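Long-range contacts in diaminopimelate decarboxylase (Methanocaldococcus jannaschii, PDB 1TUF), which catalyses the pyridoxal phosphate-dependent decarboxylation of meso-diaminopimelate to L-lysine, the last step of lysine biosynthesis by the diaminopimelate pathway: residues A322-M327 / L357-D362; M328-Y333 / D362-D367; Y336-N341 / A380-G385. All coordinates share one frame; numbering follows the deposited sequence.

Contact 1. Residues A322-M327 / L357-D362; sequences AGMNDM and LCESSD. With AZ1 (azelaic acid), chain D.
Met324 and Leu357 make the apolar half of this contact, crossing at about a right angle with Met324 CG against Leu357 CD1 at 3.3 Å. Beyond CG the chain turns about its CG-SD bond (chi3 -89°), and Met324 SD rests 3.7 Å from Asp362 CB and 3.9 Å from Glu359 CG. Asn325 adds its OD1 beside Leu357 CD2.

The polar half centres on the carboxylate of Asp362. Its OD1 takes a weak bond from Met324 N at 2.6 Å, strongly bent at 129°. OD2 receives Leu357 N at 3.0 Å, from above the carboxylate plane, and also meets Lys179 of the second subunit in a salt bridge. A type I turn from Glu359 to Asp362 brings the aspartate back to Leu357.

At the loop's far side lies azelaic acid, with Cys358 O 3.1 Å from its OXT; Cys358 is the predicted proton donor. Glu359, an inferred substrate ligand, is tied through OE1 to Tyr395.

The N-H of Leu357, the lysine of the second subunit and, more weakly, the N-H of Met324 surround one buried carboxylate, which would probably keep Asp362 ionised while tying the active-site loop to both the 322-327 loop and the partner subunit.

Contact 2. Residues M328-Y333 / D362-D367; sequences MRPAMY and DVFGRD. With AZ1 (azelaic acid), chain C.
Pro330 sets its CB 3.3 Å from the backbone oxygen Val363 O, an atom to which a proline has no N-H to offer. The neighbouring Ala331 N, at 4.3 Å from Val363 O, is too distant to serve it, so helix and strand meet here by van der Waals contact alone. Pro330 CG continues the touch to Phe364, whose CD1 lies 4.2 Å away as the two side chains cross at a slant. One residue on, Ala331 directs its CB toward the chain near Asp362. On the strand, Phe364 and Gly365 form a classic beta bulge opposite Ile353, and the Phe364 side chain also packs on Ile320 of strand 316-320.

The other side of helix 329-333 belongs to the ligand. Arg329 runs extended from CG to NE, a reach begun by placing CG opposite the backbone N (chi1 -168°), and it meets the carboxylate of azelaic acid with the edge of its guanidinium. Arg329 NE donates to the ligand's OXT at 2.6 Å and 152°; NH2 reaches that same oxygen only weakly, at 3.3 Å. Tyr333 approaches the second carboxylate oxygen obliquely, with CE2 3.1 Å from the ligand's O, and it also packs on Glu359 of the second subunit. Both residues are inferred substrate ligands.

The chemistry is therefore divided between the helix's faces: proline and alanine seat it on the bulged strand, whereas an arginine presents its N-H edge to a carboxylate that is probably ionised, a match consistent with recognition of one end of the dicarboxylate substrate.

Contact 3. Residues Y336-N341 / A380-G385; sequences YHHIIN and AIFDVG
His337 ND1 donates to Phe382 O at 2.8 Å and 169°, in the plane of the imidazole and almost in line with the carbonyl. This bond helps fix the ring's rotation, and His337 CB packs on Ile381 CD1.

The backbones continue the pairing. Phe382 N donates to His338 O at 2.9 Å, almost straight at 175°, with a weak CA-H contact from Ile381 beside it. Farther along, Ile340 and Ala380 form an antiparallel hydrogen-bonded pair, with bonds of 3.1 Å from Ile340 N to Ala380 O and 2.8 Å from Ala380 N to Ile340 O. Ile339 and Ile381 are the non-hydrogen-bonded pair between. A water accepts from His338 N and donates to Asp383 OD2, which also forms a salt bridge with Lys257.

Across the contact, the Phe382 ring is met by His338 and Ile340. A first torsion of -171° lays the imidazole of His338 alongside Phe382, one edge over the phenyl face in a T-shaped stack, with ND1 3.7 Å above the ring centre of Phe382; that buried ND1 has no polar partner in the model. Ile340 CD1 comes to the ring's edge at 3.7 Å from Phe382 CE1.

This is a short antiparallel pairing of strands 339-341 and 378-381 within the mixed sheet, where 378-381 also pairs with 300-311, in the beta domain that accompanies the TIM barrel in class-II decarboxylases.

How the contacts relate
The three contacts lie on the same side of the chain's centre, and their segments alternate along the chain. Contacts 1 and 2, centres about 8 Å apart, share Asp362 and meet where Ser361 O touches Ala331 CB. Contact 3 lies about 11 Å from contact 2, centre to centre, joined by a probable but weak hydrogen bond of 3.0 Å from Arg329 NH1 to Tyr336 O, and about 15 Å from contact 1, which reaches it through Met327 CE, 3.4 Å from Ile381 CD1. Its His337 side chain is about 6 Å from a bound azelaic acid. The azelaic acid beside contact 1 is held by Arg329 of the second subunit, so each pocket combines the contact 1 loop of one subunit with the contact 2 helix of the other.

Contact 1. Residues A322-M327 / L357-D362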
loop_
_atom_site.group_PDB
_atom_site.type_symbol
_atom_site.label_atom_id
_atom_site.label_comp_id
_atom_site.label_asym_id
_atom_site.label_seq_id
_atom_site.Cartn_x
_atom_site.Cartn_y
_atom_site.Cartn_z
ATOM N N ALA A 322 -5.071 -5.558 -14.263
ATOM C CA ALA A 322 -3.993 -5.119 -13.395
ATOM C C ALA A 322 -4.610 -4.037 -12.527
ATOM O O ALA A 322 -5.429 -3.247 -13.000
ATOM C CB ALA A 322 -2.839 -4.548 -14.216
ATOM N N GLY A 323 -4.230 -4.002 -11.260
ATOM C CA GLY A 323 -4.790 -2.998 -10.382
ATOM C C GLY A 323 -3.753 -2.368 -9.485
ATOM O O GLY A 323 -2.570 -2.686 -9.563
ATOM N N MET A 324 -4.208 -1.480 -8.615
ATOM C CA MET A 324 -3.323 -0.793 -7.709
ATOM C C MET A 324 -2.673 -1.733 -6.701
ATOM O O MET A 324 -1.602 -1.426 -6.178
ATOM C CB MET A 324 -4.088 0.304 -6.970
ATOM C CG MET A 324 -5.058 -0.212 -5.917
ATOM S SD MET A 324 -6.079 1.132 -5.294
ATOM C CE MET A 324 -5.081 1.772 -3.900
ATOM N N ASN A 325 -3.304 -2.868 -6.410
ATOM C CA ASN A 325 -2.707 -3.792 -5.443
ATOM C C ASN A 325 -1.430 -4.364 -6.042
ATOM O O ASN A 325 -0.470 -4.640 -5.328
ATOM C CB ASN A 325 -3.656 -4.942 -5.096
ATOM C CG ASN A 325 -3.933 -5.833 -6.282
ATOM O OD1 ASN A 325 -4.601 -5.421 -7.234
ATOM N ND2 ASN A 325 -3.406 -7.057 -6.248
ATOM N N ASP A 326 -1.427 -4.542 -7.358
ATOM C CA ASP A 326 -0.254 -5.075 -8.051
ATOM C C ASP A 326 0.858 -4.033 -8.133
ATOM O O ASP A 326 2.033 -4.352 -7.956
ATOM C CB ASP A 326 -0.612 -5.504 -9.474
ATOM C CG ASP A 326 -1.727 -6.526 -9.523
ATOM O OD1 ASP A 326 -1.643 -7.547 -8.808
ATOM O OD2 ASP A 326 -2.692 -6.310 -10.297
ATOM N N MET A 327 0.476 -2.789 -8.407
ATOM C CA MET A 327 1.433 -1.691 -8.545
ATOM C C MET A 327 0.772 -0.439 -7.955
ATOM O O MET A 327 -0.106 0.162 -8.565
ATOM C CB MET A 327 1.758 -1.520 -10.035
ATOM C CG MET A 327 3.153 -1.030 -10.338
ATOM S SD MET A 327 3.295 0.727 -10.103
ATOM C CE MET A 327 2.738 1.314 -11.704
ATOM N N LEU A 357 -10.132 -2.588 -8.985
ATOM C CA LEU A 357 -10.394 -2.411 -7.559
ATOM C C LEU A 357 -11.456 -1.367 -7.295
ATOM O O LEU A 357 -11.525 -0.347 -7.979
ATOM C CB LEU A 357 -9.127 -2.009 -6.804
ATOM C CG LEU A 357 -7.961 -2.995 -6.755
ATOM C CD1 LEU A 357 -7.159 -2.761 -5.486
ATOM C CD2 LEU A 357 -8.490 -4.407 -6.759
ATOM N N CYS A 358 -12.276 -1.621 -6.283
ATOM C CA CYS A 358 -13.340 -0.693 -5.925
ATOM C C CYS A 358 -12.819 0.478 -5.127
ATOM O O CYS A 358 -13.265 0.742 -4.013
ATOM C CB CYS A 358 -14.430 -1.407 -5.143
ATOM S SG CYS A 358 -15.913 -1.594 -6.123
ATOM N N GLU A 359 -11.876 1.189 -5.733
ATOM C CA GLU A 359 -11.242 2.336 -5.116
ATOM C C GLU A 359 -11.105 3.358 -6.231
ATOM O O GLU A 359 -10.550 3.057 -7.279
ATOM C CB GLU A 359 -9.873 1.905 -4.596
ATOM C CG GLU A 359 -9.156 2.891 -3.718
ATOM C CD GLU A 359 -9.924 3.238 -2.457
ATOM O OE1 GLU A 359 -10.350 2.312 -1.730
ATOM O OE2 GLU A 359 -10.095 4.443 -2.191
ATOM N N SER A 360 -11.626 4.558 -6.017
ATOM C CA SER A 360 -11.560 5.592 -7.036
ATOM C C SER A 360 -10.137 5.915 -7.508
ATOM O O SER A 360 -9.915 6.189 -8.688
ATOM C CB SER A 360 -12.235 6.864 -6.523
ATOM O OG SER A 360 -11.627 7.302 -5.324
ATOM N N SER A 361 -9.174 5.875 -6.595
ATOM C CA SER A 361 -7.795 6.180 -6.947
ATOM C C SER A 361 -7.105 5.087 -7.772
ATOM O O SER A 361 -5.972 5.262 -8.218
ATOM C CB SER A 361 -6.982 6.441 -5.679
ATOM O OG SER A 361 -6.917 5.266 -4.890
ATOM N N ASP A 362 -7.777 3.959 -7.972
ATOM C CA ASP A 362 -7.195 2.862 -8.739
ATOM C C ASP A 362 -7.206 3.155 -10.231
ATOM O O ASP A 362 -7.955 2.544 -11.006
ATOM C CB ASP A 362 -7.936 1.556 -8.449
ATOM C CG ASP A 362 -7.361 0.366 -9.211
ATOM O OD1 ASP A 362 -6.122 0.217 -9.230
ATOM O OD2 ASP A 362 -8.158 -0.425 -9.774
HETATM C C AZ1 D . -14.306 4.532 -2.825
HETATM C C2 AZ1 D . -13.326 4.291 -1.662
HETATM C C3 AZ1 D . -12.656 4.790 -0.357
HETATM C C4 AZ1 D . -11.620 4.138 0.582
HETATM C C5 AZ1 D . -10.520 4.913 1.335
HETATM C C6 AZ1 D . -9.842 4.191 2.519
HETATM C C7 AZ1 D . -9.249 4.737 3.831
HETATM C C8 AZ1 D . -8.835 6.195 4.053
HETATM C C9 AZ1 D . -9.896 7.175 4.591
HETATM O OXT AZ1 D . -14.496 3.615 -3.796
HETATM O O AZ1 D . -14.935 5.583 -2.877
HETATM O O2 AZ1 D . -10.298 8.252 3.802
HETATM O OXT2 AZ1 D . -10.345 6.957 5.739
#

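Contact 2. Residues M328-Y333 / D362-D367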
loop_
_atom_site.group_PDB
_atom_site.type_symbol
_atom_site.label_atom_id
_atom_site.label_comp_id
_atom_site.label_asym_id
_atom_site.label_seq_id
_atom_site.Cartn_x
_atom_site.Cartn_y
_atom_site.Cartn_z
ATOM N N MET A 328 1.207 -0.062 -6.761
ATOM C CA MET A 328 0.643 1.062 -6.021
ATOM C C MET A 328 1.036 2.489 -6.384
ATOM O O MET A 328 0.323 3.429 -6.033
ATOM C CB MET A 328 0.928 0.857 -4.531
ATOM C CG MET A 328 0.198 -0.324 -3.903
ATOM S SD MET A 328 -1.565 0.004 -3.653
ATOM C CE MET A 328 -1.519 1.001 -2.148
ATOM N N ARG A 329 2.147 2.662 -7.083
ATOM C CA ARG A 329 2.626 4.005 -7.411
ATOM C C ARG A 329 1.586 5.031 -7.932
ATOM O O ARG A 329 1.422 6.102 -7.340
ATOM C CB ARG A 329 3.825 3.895 -8.363
ATOM C CG ARG A 329 4.592 5.187 -8.543
ATOM C CD ARG A 329 6.012 4.956 -9.078
ATOM N NE ARG A 329 6.761 6.210 -9.054
ATOM C CZ ARG A 329 6.642 7.173 -9.963
ATOM N NH1 ARG A 329 5.816 7.023 -10.990
ATOM N NH2 ARG A 329 7.315 8.306 -9.816
ATOM N N PRO A 330 0.872 4.726 -9.030
ATOM C CA PRO A 330 -0.119 5.677 -9.550
ATOM C C PRO A 330 -1.160 6.135 -8.525
ATOM O O PRO A 330 -1.311 7.327 -8.273
ATOM C CB PRO A 330 -0.753 4.914 -10.712
ATOM C CG PRO A 330 0.374 4.071 -11.198
ATOM C CD PRO A 330 0.961 3.548 -9.904
ATOM N N ALA A 331 -1.875 5.185 -7.935
ATOM C CA ALA A 331 -2.913 5.492 -6.956
ATOM C C ALA A 331 -2.423 6.171 -5.677
ATOM O O ALA A 331 -3.143 6.975 -5.081
ATOM C CB ALA A 331 -3.672 4.212 -6.596
ATOM N N MET A 332 -1.206 5.854 -5.252
ATOM C CA MET A 332 -0.664 6.425 -4.022
ATOM C C MET A 332 -0.096 7.838 -4.129
ATOM O O MET A 332 -0.252 8.642 -3.211
ATOM C CB MET A 332 0.432 5.513 -3.466
ATOM C CG MET A 332 0.132 4.950 -2.106
ATOM S SD MET A 332 1.550 4.090 -1.407
ATOM C CE MET A 332 2.159 5.328 -0.244
ATOM N N TYR A 333 0.567 8.137 -5.240
ATOM C CA TYR A 333 1.197 9.444 -5.419
ATOM C C TYR A 333 0.696 10.202 -6.647
ATOM O O TYR A 333 1.078 11.350 -6.863
ATOM C CB TYR A 333 2.716 9.255 -5.538
ATOM C CG TYR A 333 3.343 8.376 -4.464
ATOM C CD1 TYR A 333 3.642 8.888 -3.193
ATOM C CD2 TYR A 333 3.662 7.043 -4.726
ATOM C CE1 TYR A 333 4.249 8.094 -2.212
ATOM C CE2 TYR A 333 4.267 6.241 -3.754
ATOM C CZ TYR A 333 4.558 6.773 -2.502
ATOM O OH TYR A 333 5.163 5.971 -1.554
ATOM N N ASP A 362 -7.777 3.959 -7.972
ATOM C CA ASP A 362 -7.195 2.862 -8.739
ATOM C C ASP A 362 -7.206 3.155 -10.231
ATOM O O ASP A 362 -7.955 2.544 -11.006
ATOM C CB ASP A 362 -7.936 1.556 -8.449
ATOM C CG ASP A 362 -7.361 0.366 -9.211
ATOM O OD1 ASP A 362 -6.122 0.217 -9.230
ATOM O OD2 ASP A 362 -8.158 -0.425 -9.774
ATOM N N VAL A 363 -6.355 4.100 -10.620
ATOM C CA VAL A 363 -6.219 4.504 -12.011
ATOM C C VAL A 363 -4.746 4.585 -12.378
ATOM O O VAL A 363 -3.950 5.205 -11.669
ATOM C CB VAL A 363 -6.865 5.874 -12.263
ATOM C CG1 VAL A 363 -6.665 6.272 -13.719
ATOM C CG2 VAL A 363 -8.349 5.823 -11.916
ATOM N N PHE A 364 -4.389 3.965 -13.498
ATOM C CA PHE A 364 -3.007 3.947 -13.959
ATOM C C PHE A 364 -2.618 5.187 -14.755
ATOM O O PHE A 364 -1.491 5.662 -14.655
ATOM C CB PHE A 364 -2.767 2.695 -14.795
ATOM C CG PHE A 364 -2.780 1.433 -13.997
ATOM C CD1 PHE A 364 -1.680 1.072 -13.230
ATOM C CD2 PHE A 364 -3.896 0.607 -14.001
ATOM C CE1 PHE A 364 -1.689 -0.100 -12.474
ATOM C CE2 PHE A 364 -3.919 -0.570 -13.248
ATOM C CZ PHE A 364 -2.812 -0.925 -12.482
ATOM N N GLY A 365 -3.548 5.711 -15.545
ATOM C CA GLY A 365 -3.254 6.895 -16.332
ATOM C C GLY A 365 -4.517 7.537 -16.862
ATOM O O GLY A 365 -5.508 6.849 -17.116
ATOM N N ARG A 366 -4.491 8.855 -17.025
ATOM C CA ARG A 366 -5.654 9.563 -17.531
ATOM C C ARG A 366 -5.333 10.301 -18.818
ATOM O O ARG A 366 -4.215 10.775 -19.010
ATOM C CB ARG A 366 -6.156 10.568 -16.499
ATOM C CG ARG A 366 -6.472 9.970 -15.143
ATOM C CD ARG A 366 -6.844 11.049 -14.133
ATOM N NE ARG A 366 -6.939 10.506 -12.780
ATOM C CZ ARG A 366 -5.926 9.946 -12.125
ATOM N NH1 ARG A 366 -4.732 9.850 -12.696
ATOM N NH2 ARG A 366 -6.105 9.484 -10.895
ATOM N N ASP A 367 -6.323 10.390 -19.697
ATOM C CA ASP A 367 -6.170 11.101 -20.960
ATOM C C ASP A 367 -4.903 10.715 -21.699
ATOM O O ASP A 367 -4.222 11.564 -22.266
ATOM C CB ASP A 367 -6.177 12.614 -20.708
ATOM C CG ASP A 367 -7.429 13.079 -19.991
ATOM O OD1 ASP A 367 -8.541 12.743 -20.459
ATOM O OD2 ASP A 367 -7.305 13.783 -18.963
HETATM C C AZ1 C . 7.424 6.274 -5.830
HETATM C C2 AZ1 C . 8.238 6.093 -4.544
HETATM C C3 AZ1 C . 8.405 5.464 -3.156
HETATM C C4 AZ1 C . 9.520 5.585 -2.114
HETATM C C5 AZ1 C . 10.704 6.540 -2.212
HETATM C C6 AZ1 C . 11.220 7.133 -0.897
HETATM C C7 AZ1 C . 10.935 8.491 -0.238
HETATM C C8 AZ1 C . 11.234 8.798 1.230
HETATM C C9 AZ1 C . 12.701 8.906 1.599
HETATM O OXT AZ1 C . 7.865 7.071 -6.837
HETATM O O AZ1 C . 6.351 5.683 -5.953
HETATM O O2 AZ1 C . 13.441 9.919 1.038
HETATM O OXT2 AZ1 C . 13.160 8.059 2.384
#

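Contact 3. Residues Y336-N341 / A380-G385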
loop_
_atom_site.group_PDB
_atom_site.type_symbol
_atom_site.label_atom_id
_atom_site.label_comp_id
_atom_site.label_asym_id
_atom_site.label_seq_id
_atom_site.Cartn_x
_atom_site.Cartn_y
_atom_site.Cartn_z
ATOM N N TYR A 336 3.407 9.598 -12.518
ATOM C CA TYR A 336 3.279 9.228 -13.922
ATOM C C TYR A 336 4.020 7.969 -14.336
ATOM O O TYR A 336 5.124 7.691 -13.878
ATOM C CB TYR A 336 3.719 10.391 -14.816
ATOM C CG TYR A 336 3.591 10.114 -16.300
ATOM C CD1 TYR A 336 4.628 9.509 -17.010
ATOM C CD2 TYR A 336 2.425 10.443 -16.990
ATOM C CE1 TYR A 336 4.507 9.240 -18.368
ATOM C CE2 TYR A 336 2.290 10.179 -18.350
ATOM C CZ TYR A 336 3.335 9.576 -19.036
ATOM O OH TYR A 336 3.212 9.301 -20.388
ATOM N N HIS A 337 3.387 7.208 -15.217
ATOM C CA HIS A 337 3.970 5.984 -15.750
ATOM C C HIS A 337 3.593 5.922 -17.210
ATOM O O HIS A 337 2.425 6.074 -17.555
ATOM C CB HIS A 337 3.415 4.760 -15.031
ATOM C CG HIS A 337 4.129 4.423 -13.765
ATOM N ND1 HIS A 337 5.239 3.606 -13.736
ATOM C CD2 HIS A 337 3.895 4.789 -12.481
ATOM C CE1 HIS A 337 5.655 3.481 -12.489
ATOM N NE2 HIS A 337 4.857 4.189 -11.707
ATOM N N HIS A 338 4.573 5.711 -18.077
ATOM C CA HIS A 338 4.268 5.641 -19.496
ATOM C C HIS A 338 3.430 4.387 -19.749
ATOM O O HIS A 338 3.696 3.326 -19.182
ATOM C CB HIS A 338 5.555 5.604 -20.324
ATOM C CG HIS A 338 5.319 5.757 -21.793
ATOM N ND1 HIS A 338 6.006 5.031 -22.741
ATOM C CD2 HIS A 338 4.436 6.524 -22.475
ATOM C CE1 HIS A 338 5.551 5.338 -23.944
ATOM N NE2 HIS A 338 4.597 6.242 -23.809
ATOM N N ILE A 339 2.414 4.513 -20.596
ATOM C CA ILE A 339 1.536 3.388 -20.897
ATOM C C ILE A 339 1.288 3.251 -22.394
ATOM O O ILE A 339 1.022 4.240 -23.072
ATOM C CB ILE A 339 0.167 3.562 -20.195
ATOM C CG1 ILE A 339 0.363 3.672 -18.679
ATOM C CG2 ILE A 339 -0.750 2.398 -20.553
ATOM C CD1 ILE A 339 -0.933 3.864 -17.898
ATOM N N ILE A 340 1.373 2.029 -22.914
ATOM C CA ILE A 340 1.133 1.804 -24.339
ATOM C C ILE A 340 0.406 0.488 -24.602
ATOM O O ILE A 340 0.244 -0.347 -23.710
ATOM C CB ILE A 340 2.439 1.745 -25.148
ATOM C CG1 ILE A 340 3.239 0.523 -24.707
ATOM C CG2 ILE A 340 3.238 3.026 -24.985
ATOM C CD1 ILE A 340 4.436 0.236 -25.567
ATOM N N ASN A 341 -0.015 0.315 -25.847
ATOM C CA ASN A 341 -0.702 -0.890 -26.278
ATOM C C ASN A 341 0.375 -1.751 -26.935
ATOM O O ASN A 341 1.080 -1.291 -27.836
ATOM C CB ASN A 341 -1.776 -0.528 -27.304
ATOM C CG ASN A 341 -2.657 -1.705 -27.678
ATOM O OD1 ASN A 341 -2.262 -2.872 -27.554
ATOM N ND2 ASN A 341 -3.861 -1.401 -28.159
ATOM N N ALA A 380 0.832 -2.124 -21.622
ATOM C CA ALA A 380 2.071 -2.268 -20.869
ATOM C C ALA A 380 2.402 -0.983 -20.142
ATOM O O ALA A 380 2.373 0.094 -20.732
ATOM C CB ALA A 380 3.204 -2.637 -21.803
ATOM N N ILE A 381 2.703 -1.084 -18.858
ATOM C CA ILE A 381 3.060 0.106 -18.113
ATOM C C ILE A 381 4.559 0.054 -17.813
ATOM O O ILE A 381 5.073 -0.943 -17.314
ATOM C CB ILE A 381 2.221 0.227 -16.823
ATOM C CG1 ILE A 381 2.681 1.434 -16.015
ATOM C CG2 ILE A 381 2.343 -1.017 -16.004
ATOM C CD1 ILE A 381 1.732 1.788 -14.883
ATOM N N PHE A 382 5.247 1.144 -18.130
ATOM C CA PHE A 382 6.692 1.248 -17.966
ATOM C C PHE A 382 7.210 1.611 -16.573
ATOM O O PHE A 382 6.500 2.172 -15.730
ATOM C CB PHE A 382 7.256 2.290 -18.952
ATOM C CG PHE A 382 7.241 1.860 -20.405
ATOM C CD1 PHE A 382 6.189 1.117 -20.924
ATOM C CD2 PHE A 382 8.262 2.262 -21.270
ATOM C CE1 PHE A 382 6.147 0.779 -22.282
ATOM C CE2 PHE A 382 8.231 1.931 -22.634
ATOM C CZ PHE A 382 7.173 1.190 -23.137
ATOM N N ASP A 383 8.473 1.266 -16.354
ATOM C CA ASP A 383 9.171 1.606 -15.140
ATOM C C ASP A 383 8.507 1.187 -13.841
ATOM O O ASP A 383 8.282 2.007 -12.950
ATOM C CB ASP A 383 9.418 3.111 -15.181
ATOM C CG ASP A 383 9.930 3.569 -16.551
ATOM O OD1 ASP A 383 11.097 3.253 -16.876
ATOM O OD2 ASP A 383 9.165 4.219 -17.309
ATOM N N VAL A 384 8.220 -0.101 -13.717
ATOM C CA VAL A 384 7.587 -0.584 -12.505
ATOM C C VAL A 384 8.536 -1.485 -11.723
ATOM O O VAL A 384 8.150 -2.105 -10.732
ATOM C CB VAL A 384 6.264 -1.322 -12.844
ATOM C CG1 VAL A 384 5.285 -0.332 -13.500
ATOM C CG2 VAL A 384 6.518 -2.487 -13.796
ATOM N N GLY A 385 9.791 -1.523 -12.166
ATOM C CA GLY A 385 10.785 -2.358 -11.517
ATOM C C GLY A 385 11.107 -1.949 -10.095
ATOM O O GLY A 385 11.503 -2.759 -9.266
HETATM O O HOH W 1 7.181 5.905 -17.070
#